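Local atomic coordinates of bromo domain containing protein (Cryptosporidium parvum, PDB entry 5U9N), a protein that probably recognises acetylated lysine residues through its bromodomains, the second of which is the fragment described here, in complex with bromosporine. Residues 98-103 with 136-141; 105-110 with 128-133; 15-20 with 55-60. All blocks are in the same frame, centred on the assembly; numbering follows the deposited sequence.

Contact 1 of 3, residues 98-103 with 136-141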
loop_
_atom_site.group_PDB
_atom_site.type_symbol
_atom_site.label_atom_id
_atom_site.label_comp_id
_atom_site.label_asym_id
_atom_site.label_seq_id
_atom_site.Cartn_x
_atom_site.Cartn_y
_atom_site.Cartn_z
ATOM N N GLU A 98 7.759 3.888 8.782
ATOM C CA GLU A 98 7.677 2.540 8.216
ATOM C C GLU A 98 6.323 2.347 7.477
ATOM O O GLU A 98 6.289 1.710 6.431
ATOM C CB GLU A 98 7.862 1.452 9.304
ATOM C CG GLU A 98 7.581 0.051 8.771
ATOM C CD GLU A 98 8.250 -1.090 9.499
ATOM O OE1 GLU A 98 8.580 -2.099 8.832
ATOM O OE2 GLU A 98 8.399 -1.005 10.739
ATOM N N PHE A 99 5.215 2.876 8.032
ATOM C CA PHE A 99 3.928 2.770 7.361
ATOM C C PHE A 99 4.011 3.437 5.992
ATOM O O PHE A 99 3.548 2.858 4.996
ATOM C CB PHE A 99 2.800 3.419 8.197
ATOM C CG PHE A 99 1.452 3.391 7.524
ATOM C CD1 PHE A 99 0.652 2.266 7.588
ATOM C CD2 PHE A 99 1.020 4.456 6.763
ATOM C CE1 PHE A 99 -0.573 2.226 6.924
ATOM C CE2 PHE A 99 -0.231 4.433 6.153
ATOM C CZ PHE A 99 -1.000 3.306 6.212
ATOM N N GLU A 100 4.600 4.654 5.931
ATOM C CA GLU A 100 4.760 5.368 4.657
ATOM C C GLU A 100 5.546 4.509 3.647
ATOM O O GLU A 100 5.145 4.379 2.490
ATOM C CB GLU A 100 5.468 6.699 4.873
ATOM C CG GLU A 100 5.478 7.583 3.639
ATOM C CD GLU A 100 6.334 8.826 3.744
ATOM O OE1 GLU A 100 6.551 9.309 4.878
ATOM O OE2 GLU A 100 6.752 9.343 2.683
ATOM N N ARG A 101 6.669 3.951 4.080
ATOM C CA ARG A 101 7.481 3.076 3.233
ATOM C C ARG A 101 6.664 1.899 2.652
ATOM O O ARG A 101 6.750 1.613 1.458
ATOM C CB ARG A 101 8.646 2.517 4.034
ATOM C CG ARG A 101 9.632 1.745 3.178
ATOM C CD ARG A 101 10.834 1.274 3.965
ATOM N NE ARG A 101 10.539 0.072 4.729
ATOM C CZ ARG A 101 10.380 -1.144 4.199
ATOM N NH1 ARG A 101 10.129 -2.187 4.982
ATOM N NH2 ARG A 101 10.460 -1.322 2.881
ATOM N N LEU A 102 5.908 1.208 3.507
ATOM C CA LEU A 102 5.190 0.007 3.116
ATOM C C LEU A 102 4.077 0.330 2.125
ATOM O O LEU A 102 3.914 -0.381 1.140
ATOM C CB LEU A 102 4.622 -0.711 4.359
ATOM C CG LEU A 102 5.656 -1.470 5.252
ATOM C CD1 LEU A 102 4.951 -2.103 6.489
ATOM C CD2 LEU A 102 6.397 -2.566 4.461
ATOM N N VAL A 103 3.333 1.400 2.359
ATOM C CA VAL A 103 2.268 1.791 1.428
ATOM C C VAL A 103 2.873 2.164 0.063
ATOM O O VAL A 103 2.370 1.709 -0.960
ATOM C CB VAL A 103 1.400 2.936 1.987
ATOM C CG1 VAL A 103 0.502 3.512 0.901
ATOM C CG2 VAL A 103 0.565 2.449 3.175
ATOM N N ASN A 136 -1.351 13.088 -1.086
ATOM C CA ASN A 136 -2.220 14.196 -0.722
ATOM C C ASN A 136 -2.842 13.996 0.673
ATOM O O ASN A 136 -2.969 14.965 1.417
ATOM C CB ASN A 136 -3.313 14.392 -1.775
ATOM C CG ASN A 136 -2.843 15.263 -2.922
ATOM O OD1 ASN A 136 -2.923 16.501 -2.863
ATOM N ND2 ASN A 136 -2.208 14.653 -3.923
ATOM N N LEU A 137 -3.229 12.758 1.023
ATOM C CA LEU A 137 -3.773 12.459 2.347
ATOM C C LEU A 137 -2.678 12.554 3.398
ATOM O O LEU A 137 -2.874 13.156 4.457
ATOM C CB LEU A 137 -4.378 11.041 2.376
ATOM C CG LEU A 137 -5.593 10.803 1.474
ATOM C CD1 LEU A 137 -6.072 9.394 1.586
ATOM C CD2 LEU A 137 -6.710 11.768 1.799
ATOM N N TRP A 138 -1.537 11.940 3.115
ATOM C CA TRP A 138 -0.393 11.909 4.028
ATOM C C TRP A 138 0.146 13.312 4.335
ATOM O O TRP A 138 0.415 13.622 5.489
ATOM C CB TRP A 138 0.721 11.053 3.413
ATOM C CG TRP A 138 1.718 10.534 4.394
ATOM C CD1 TRP A 138 3.062 10.715 4.362
ATOM C CD2 TRP A 138 1.466 9.599 5.441
ATOM N NE1 TRP A 138 3.659 9.984 5.352
ATOM C CE2 TRP A 138 2.708 9.264 6.010
ATOM C CE3 TRP A 138 0.301 9.056 5.993
ATOM C CZ2 TRP A 138 2.816 8.458 7.136
ATOM C CZ3 TRP A 138 0.417 8.188 7.062
ATOM C CH2 TRP A 138 1.666 7.906 7.628
ATOM N N ASN A 139 0.304 14.151 3.310
ATOM C CA ASN A 139 0.850 15.506 3.473
ATOM C C ASN A 139 -0.042 16.432 4.327
ATOM O O ASN A 139 0.482 17.388 4.875
ATOM C CB ASN A 139 1.070 16.164 2.118
ATOM C CG ASN A 139 2.195 15.562 1.321
ATOM O OD1 ASN A 139 2.983 14.749 1.819
ATOM N ND2 ASN A 139 2.272 15.929 0.047
ATOM N N LYS A 140 -1.378 16.187 4.390
ATOM C CA LYS A 140 -2.291 17.036 5.157
ATOM C C LYS A 140 -2.694 16.349 6.506
ATOM O O LYS A 140 -3.486 16.924 7.256
ATOM C CB LYS A 140 -3.557 17.416 4.294
ATOM C CG LYS A 140 -4.698 16.418 4.307
ATOM C CD LYS A 140 -5.689 16.661 3.143
ATOM C CE LYS A 140 -6.767 15.579 3.028
ATOM N NZ LYS A 140 -8.074 16.006 3.619
ATOM N N SER A 141 -2.018 15.209 6.869
ATOM C CA SER A 141 -2.294 14.421 8.082
ATOM C C SER A 141 -1.415 14.837 9.301
ATOM O O SER A 141 -0.244 15.154 9.135
ATOM C CB SER A 141 -2.063 12.933 7.785
ATOM O OG SER A 141 -2.048 12.125 8.950
#
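Glu100 and Trp138 mark the closest backbone approach between 98-103 and 136-141, with their CA atoms 8.4 Å apart. The first segment is helical throughout and belongs to helix 96-113, which runs antiparallel to helix 122-139, with 136-141 lying at the C-terminal part of the latter. At this spacing the backbones do not touch, and long side chains bridge the gap. Trp138 does most of the bridging: with CG anti to the backbone N (chi1 -159°), its indole reaches across to the side chains of Glu100 and Phe99. The indole NE1 donates to Glu100 OE1 at 3.0 Å, a weak, bent bond (N-H...O 144°). The oxygen sits at the indole edge, near the ring plane, yet the carboxylate itself is turned 62° from that plane. The methylenes of Glu100 lie alongside the indole too, Glu100 CB being 3.9 Å from Trp138 CZ2. The other carboxylate oxygen, Glu100 OE2, forms a salt bridge with Lys104 one turn further along, so the two oxygens have different partners. On the six-membered side of the indole, Trp138 CH2 meets Phe99 CD2 at 3.6 Å. The two rings are inclined to each other in a geometry that is neither a stack nor an edge-to-face pair. Phe99 also touches Ile60 of helix 57-65 and Cys13 of helix 9-20, while Trp138 packs on Ile16. The contact thus joins two antiparallel helices where helices 9-20 and 57-65 also meet the pair, as in the left-handed four-helix bundle of bromodomains.

Contact 2 of 3, residues 105-110 with 128-133; sequences LIFSNC and KQSLNK
Phe107 packs against the backbone of Ser130 and Leu131 and their CB atoms in a buried, apolar helix-to-helix contact between antiparallel helices 96-113 and 122-139. The evidence for close approach is the 6.2 Å between the CA atoms of Phe107 and Leu131. No hydrogen bond crosses the interface, and on the 105-110 side the contact is made by Phe107, chiefly its ring. One face of that ring lies over the peptide link between Ser130 and Leu131, with Ser130 C 3.8 Å and Leu131 N 3.7 Å above the ring plane, both offset toward the rim. Different ring atoms meet the two residues: Phe107 CE1 approaches Ser130 CB at 3.4 Å, whereas Phe107 CD2 lies 3.5 Å from Leu131 CA. Setting CG anti to its own carbonyl carbon (chi1 -55°) carries the Phe107 ring toward the neighbouring helix. Leu131 adds its CB, 3.7 Å from Phe107 CD2, and its side chain continues along helix 96-113 to touch Lys104 and Met111. Phe29, from a loop, makes an edge-to-face pair with Phe107. One turn after Phe107, Cys110 touches bromosporine and also packs on Ile123 and Ala127. The pairing is characteristic of the second long antiparallel helix pair of the bromodomain bundle, whose far end and connecting loop line the bromosporine pocket, which in bromodomains is the acetyl-lysine site.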
loop_
_atom_site.group_PDB
_atom_site.type_symbol
_atom_site.label_atom_id
_atom_site.label_comp_id
_atom_site.label_asym_id
_atom_site.label_seq_id
_atom_site.Cartn_x
_atom_site.Cartn_y
_atom_site.Cartn_z
ATOM N N LEU A 105 5.709 1.202 -1.155
ATOM C CA LEU A 105 6.291 -0.037 -1.708
ATOM C C LEU A 105 5.274 -0.781 -2.607
ATOM O O LEU A 105 5.658 -1.359 -3.615
ATOM C CB LEU A 105 6.748 -0.956 -0.543
ATOM C CG LEU A 105 7.311 -2.313 -0.899
ATOM C CD1 LEU A 105 8.617 -2.186 -1.644
ATOM C CD2 LEU A 105 7.498 -3.136 0.334
ATOM N N ILE A 106 3.993 -0.772 -2.217
ATOM C CA ILE A 106 2.884 -1.379 -2.967
ATOM C C ILE A 106 2.795 -0.751 -4.358
ATOM O O ILE A 106 2.631 -1.453 -5.336
ATOM C CB ILE A 106 1.536 -1.182 -2.185
ATOM C CG1 ILE A 106 1.523 -2.015 -0.902
ATOM C CG2 ILE A 106 0.300 -1.545 -3.051
ATOM C CD1 ILE A 106 0.338 -1.722 0.023
ATOM N N PHE A 107 2.828 0.567 -4.430
ATOM C CA PHE A 107 2.679 1.286 -5.697
ATOM C C PHE A 107 3.956 1.249 -6.562
ATOM O O PHE A 107 3.820 1.185 -7.776
ATOM C CB PHE A 107 2.250 2.740 -5.437
ATOM C CG PHE A 107 0.986 2.846 -4.599
ATOM C CD1 PHE A 107 -0.096 2.000 -4.827
ATOM C CD2 PHE A 107 0.906 3.742 -3.543
ATOM C CE1 PHE A 107 -1.229 2.055 -4.018
ATOM C CE2 PHE A 107 -0.220 3.776 -2.718
ATOM C CZ PHE A 107 -1.265 2.909 -2.942
ATOM N N SER A 108 5.177 1.229 -5.967
ATOM C CA SER A 108 6.400 1.166 -6.755
ATOM C C SER A 108 6.630 -0.224 -7.299
ATOM O O SER A 108 7.207 -0.362 -8.380
ATOM C CB SER A 108 7.610 1.613 -5.934
ATOM O OG SER A 108 7.860 0.789 -4.811
ATOM N N ASN A 109 6.215 -1.269 -6.563
ATOM C CA ASN A 109 6.346 -2.646 -7.069
ATOM C C ASN A 109 5.437 -2.822 -8.289
ATOM O O ASN A 109 5.844 -3.387 -9.301
ATOM C CB ASN A 109 5.962 -3.671 -5.988
ATOM C CG ASN A 109 6.960 -3.784 -4.868
ATOM O OD1 ASN A 109 8.078 -3.273 -4.942
ATOM N ND2 ASN A 109 6.566 -4.451 -3.797
ATOM N N CYS A 110 4.235 -2.285 -8.203
ATOM C CA CYS A 110 3.280 -2.347 -9.289
ATOM C C CYS A 110 3.783 -1.555 -10.497
ATOM O O CYS A 110 3.614 -1.995 -11.621
ATOM C CB CYS A 110 1.920 -1.838 -8.825
ATOM S SG CYS A 110 0.655 -1.869 -10.105
ATOM N N LYS A 128 -0.205 4.561 -9.867
ATOM C CA LYS A 128 0.228 5.948 -9.918
ATOM C C LYS A 128 -0.803 6.894 -9.261
ATOM O O LYS A 128 -0.405 7.838 -8.600
ATOM C CB LYS A 128 0.473 6.366 -11.379
ATOM C CG LYS A 128 1.135 7.728 -11.563
ATOM C CD LYS A 128 2.580 7.772 -10.995
ATOM C CE LYS A 128 3.258 9.115 -11.174
ATOM N NZ LYS A 128 3.397 9.490 -12.614
ATOM N N GLN A 129 -2.099 6.641 -9.444
ATOM C CA GLN A 129 -3.150 7.524 -8.913
ATOM C C GLN A 129 -3.390 7.280 -7.436
ATOM O O GLN A 129 -3.757 8.208 -6.731
ATOM C CB GLN A 129 -4.472 7.355 -9.684
ATOM C CG GLN A 129 -4.421 7.924 -11.097
ATOM C CD GLN A 129 -5.513 7.342 -11.974
ATOM O OE1 GLN A 129 -6.596 6.951 -11.495
ATOM N NE2 GLN A 129 -5.264 7.284 -13.284
ATOM N N SER A 130 -3.222 6.050 -6.966
ATOM C CA SER A 130 -3.356 5.768 -5.532
ATOM C C SER A 130 -2.153 6.334 -4.777
ATOM O O SER A 130 -2.312 6.789 -3.654
ATOM C CB SER A 130 -3.512 4.277 -5.270
ATOM O OG SER A 130 -4.845 3.882 -5.537
ATOM N N LEU A 131 -0.961 6.330 -5.396
ATOM C CA LEU A 131 0.224 6.964 -4.825
ATOM C C LEU A 131 0.007 8.479 -4.727
ATOM O O LEU A 131 0.403 9.098 -3.745
ATOM C CB LEU A 131 1.456 6.673 -5.685
ATOM C CG LEU A 131 2.730 7.463 -5.312
ATOM C CD1 LEU A 131 3.227 7.063 -3.944
ATOM C CD2 LEU A 131 3.811 7.247 -6.324
ATOM N N ASN A 132 -0.595 9.069 -5.756
ATOM C CA ASN A 132 -0.892 10.492 -5.765
ATOM C C ASN A 132 -1.947 10.818 -4.698
ATOM O O ASN A 132 -1.792 11.785 -3.965
ATOM C CB ASN A 132 -1.364 10.934 -7.147
ATOM C CG ASN A 132 -0.273 10.933 -8.197
ATOM O OD1 ASN A 132 0.846 10.435 -7.984
ATOM N ND2 ASN A 132 -0.594 11.453 -9.379
ATOM N N LYS A 133 -2.995 9.988 -4.587
ATOM C CA LYS A 133 -4.006 10.143 -3.542
ATOM C C LYS A 133 -3.361 9.961 -2.160
ATOM O O LYS A 133 -3.685 10.697 -1.246
ATOM C CB LYS A 133 -5.146 9.127 -3.737
ATOM C CG LYS A 133 -6.286 9.231 -2.680
ATOM C CD LYS A 133 -7.106 10.516 -2.825
ATOM C CE LYS A 133 -8.276 10.538 -1.859
ATOM N NZ LYS A 133 -9.138 11.744 -2.030
#

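Contact 3 of 3, residues 15-20 with 55-60; sequences RILNLL and CDYITI
Apolar contacts between 15-20 and 55-60 centre on Tyr57 and join helix 9-20 to helix 57-65 in the core of the bromodomain bundle, where Tyr57 and Ile60 also pack on helix 96-113. Leu17 CA and Tyr57 CA are 7.1 Å apart. With CG anti to its carbonyl carbon (chi1 -62°), Tyr57 carries its ring toward helix 9-20. Leu17 divides its two methyls: CD1 meets Tyr57 CD1 at 3.7 Å, and CD2 lies 3.7 Å from Tyr57 O. Ile60 CG2 is a looser neighbour of Leu17 CD1. Leu20 approaches the far end of the tyrosine, its CB 3.7 Å from Tyr57 OH, the two side chains crossing at about a right angle.

The polar link is a water that donates to Leu20 O and hydrogen-bonds to Tyr57 OH, each at 2.7 Å. It lies in the plane of the tyrosine ring, at its edge.

Within 55-60, capping bonds fix the start of helix 57-65: Asp56 is the N-cap, and its OD1 accepts from both Thr59 OG1 (2.7 Å) and Thr59 N.

Carbon packing therefore holds the two helices together, while the bridging water gives the phenol oxygen and the Leu20 carbonyl a shared partner within a buried contact.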
loop_
_atom_site.group_PDB
_atom_site.type_symbol
_atom_site.label_atom_id
_atom_site.label_comp_id
_atom_site.label_asym_id
_atom_site.label_seq_id
_atom_site.Cartn_x
_atom_site.Cartn_y
_atom_site.Cartn_z
ATOM N N ARG A 15 -7.134 4.932 8.998
ATOM C CA ARG A 15 -8.086 5.850 8.348
ATOM C C ARG A 15 -7.649 6.109 6.898
ATOM O O ARG A 15 -8.458 5.974 5.983
ATOM C CB ARG A 15 -8.155 7.187 9.115
ATOM C CG ARG A 15 -9.213 8.150 8.595
ATOM C CD ARG A 15 -9.132 9.516 9.283
ATOM N NE ARG A 15 -7.918 10.267 8.914
ATOM C CZ ARG A 15 -7.751 10.958 7.784
ATOM N NH1 ARG A 15 -8.712 10.993 6.868
ATOM N NH2 ARG A 15 -6.619 11.607 7.558
ATOM N N ILE A 16 -6.369 6.467 6.698
ATOM C CA ILE A 16 -5.839 6.774 5.368
ATOM C C ILE A 16 -5.826 5.514 4.479
ATOM O O ILE A 16 -6.194 5.594 3.311
ATOM C CB ILE A 16 -4.435 7.415 5.474
ATOM C CG1 ILE A 16 -4.569 8.853 6.027
ATOM C CG2 ILE A 16 -3.708 7.404 4.098
ATOM C CD1 ILE A 16 -3.281 9.488 6.430
ATOM N N LEU A 17 -5.430 4.371 5.033
ATOM C CA LEU A 17 -5.460 3.087 4.319
ATOM C C LEU A 17 -6.881 2.783 3.822
ATOM O O LEU A 17 -7.061 2.393 2.669
ATOM C CB LEU A 17 -4.992 1.966 5.257
ATOM C CG LEU A 17 -4.644 0.633 4.593
ATOM C CD1 LEU A 17 -3.296 0.701 3.913
ATOM C CD2 LEU A 17 -4.644 -0.487 5.619
ATOM N N ASN A 18 -7.888 2.991 4.686
ATOM C CA ASN A 18 -9.289 2.776 4.327
ATOM C C ASN A 18 -9.760 3.740 3.233
ATOM O O ASN A 18 -10.661 3.390 2.478
ATOM C CB ASN A 18 -10.198 2.919 5.564
ATOM C CG ASN A 18 -10.231 1.689 6.441
ATOM O OD1 ASN A 18 -9.841 0.590 6.036
ATOM N ND2 ASN A 18 -10.773 1.832 7.639
ATOM N N LEU A 19 -9.193 4.953 3.167
ATOM C CA LEU A 19 -9.530 5.898 2.103
ATOM C C LEU A 19 -8.883 5.470 0.760
ATOM O O LEU A 19 -9.494 5.656 -0.276
ATOM C CB LEU A 19 -9.109 7.331 2.469
ATOM C CG LEU A 19 -9.961 8.012 3.514
ATOM C CD1 LEU A 19 -9.258 9.216 4.071
ATOM C CD2 LEU A 19 -11.324 8.430 2.935
ATOM N N LEU A 20 -7.690 4.854 0.776
ATOM C CA LEU A 20 -7.096 4.327 -0.467
ATOM C C LEU A 20 -7.857 3.118 -1.000
ATOM O O LEU A 20 -7.726 2.800 -2.182
ATOM C CB LEU A 20 -5.653 3.917 -0.248
ATOM C CG LEU A 20 -4.674 5.007 0.006
ATOM C CD1 LEU A 20 -3.352 4.416 0.355
ATOM C CD2 LEU A 20 -4.584 5.941 -1.184
ATOM N N CYS A 55 4.111 -6.496 -1.022
ATOM C CA CYS A 55 3.315 -5.924 0.061
ATOM C C CYS A 55 1.865 -5.653 -0.404
ATOM O O CYS A 55 1.583 -5.662 -1.609
ATOM C CB CYS A 55 3.971 -4.653 0.592
ATOM S SG CYS A 55 3.382 -4.156 2.229
ATOM N N ASP A 56 0.945 -5.396 0.558
ATOM C CA ASP A 56 -0.471 -5.127 0.234
ATOM C C ASP A 56 -1.208 -4.584 1.451
ATOM O O ASP A 56 -0.671 -4.600 2.550
ATOM C CB ASP A 56 -1.163 -6.389 -0.291
ATOM C CG ASP A 56 -0.762 -7.628 0.461
ATOM O OD1 ASP A 56 -1.337 -7.872 1.541
ATOM O OD2 ASP A 56 0.217 -8.289 0.040
ATOM N N TYR A 57 -2.431 -4.078 1.239
ATOM C CA TYR A 57 -3.205 -3.380 2.274
ATOM C C TYR A 57 -3.564 -4.261 3.433
ATOM O O TYR A 57 -3.480 -3.810 4.571
ATOM C CB TYR A 57 -4.512 -2.791 1.694
ATOM C CG TYR A 57 -4.353 -1.741 0.607
ATOM C CD1 TYR A 57 -3.219 -0.925 0.548
ATOM C CD2 TYR A 57 -5.378 -1.488 -0.296
ATOM C CE1 TYR A 57 -3.106 0.088 -0.405
ATOM C CE2 TYR A 57 -5.273 -0.483 -1.251
ATOM C CZ TYR A 57 -4.137 0.303 -1.305
ATOM O OH TYR A 57 -4.054 1.303 -2.245
ATOM N N ILE A 58 -4.035 -5.476 3.175
ATOM C CA ILE A 58 -4.454 -6.364 4.271
ATOM C C ILE A 58 -3.229 -6.739 5.129
ATOM O O ILE A 58 -3.350 -6.809 6.352
ATOM C CB ILE A 58 -5.218 -7.618 3.735
ATOM C CG1 ILE A 58 -5.972 -8.334 4.884
ATOM C CG2 ILE A 58 -4.279 -8.612 3.020
ATOM C CD1 ILE A 58 -7.059 -7.433 5.614
ATOM N N THR A 59 -2.037 -6.889 4.495
ATOM C CA THR A 59 -0.784 -7.198 5.213
ATOM C C THR A 59 -0.353 -5.990 6.076
ATOM O O THR A 59 0.086 -6.179 7.192
ATOM C CB THR A 59 0.324 -7.602 4.225
ATOM O OG1 THR A 59 -0.021 -8.837 3.634
ATOM C CG2 THR A 59 1.675 -7.747 4.895
ATOM N N ILE A 60 -0.502 -4.771 5.564
ATOM C CA ILE A 60 -0.177 -3.558 6.328
ATOM C C ILE A 60 -1.168 -3.407 7.489
ATOM O O ILE A 60 -0.747 -3.120 8.613
ATOM C CB ILE A 60 -0.173 -2.297 5.422
ATOM C CG1 ILE A 60 0.985 -2.353 4.427
ATOM C CG2 ILE A 60 -0.075 -1.032 6.273
ATOM C CD1 ILE A 60 0.962 -1.202 3.356
HETATM O O HOH W 1 -5.987 1.894 -4.055
#

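Contacts 1 and 2 join the same two helices, 96-113 and 122-139, at positions about 11 Å apart between centres, and contact 3 joins two others, 9-20 and 57-65. Packing connects the pairs. Phe99 CE1 of contact 1 meets Ile60 CG2 of contact 3 at 3.4 Å, and Trp138 CE3 meets Ile16 CD1 at 3.6 Å. Between contacts 2 and 3, Phe107 CZ lies 3.3 Å from Tyr57 OH, and Ser130 O is 3.5 Å from Leu20 CD2. The side chains of Phe107 and Tyr57 are each about 8 Å from bromosporine, near the ligand without being among the residues that line its pocket, whereas Cys110, in the same segment 105-110, touches it directly.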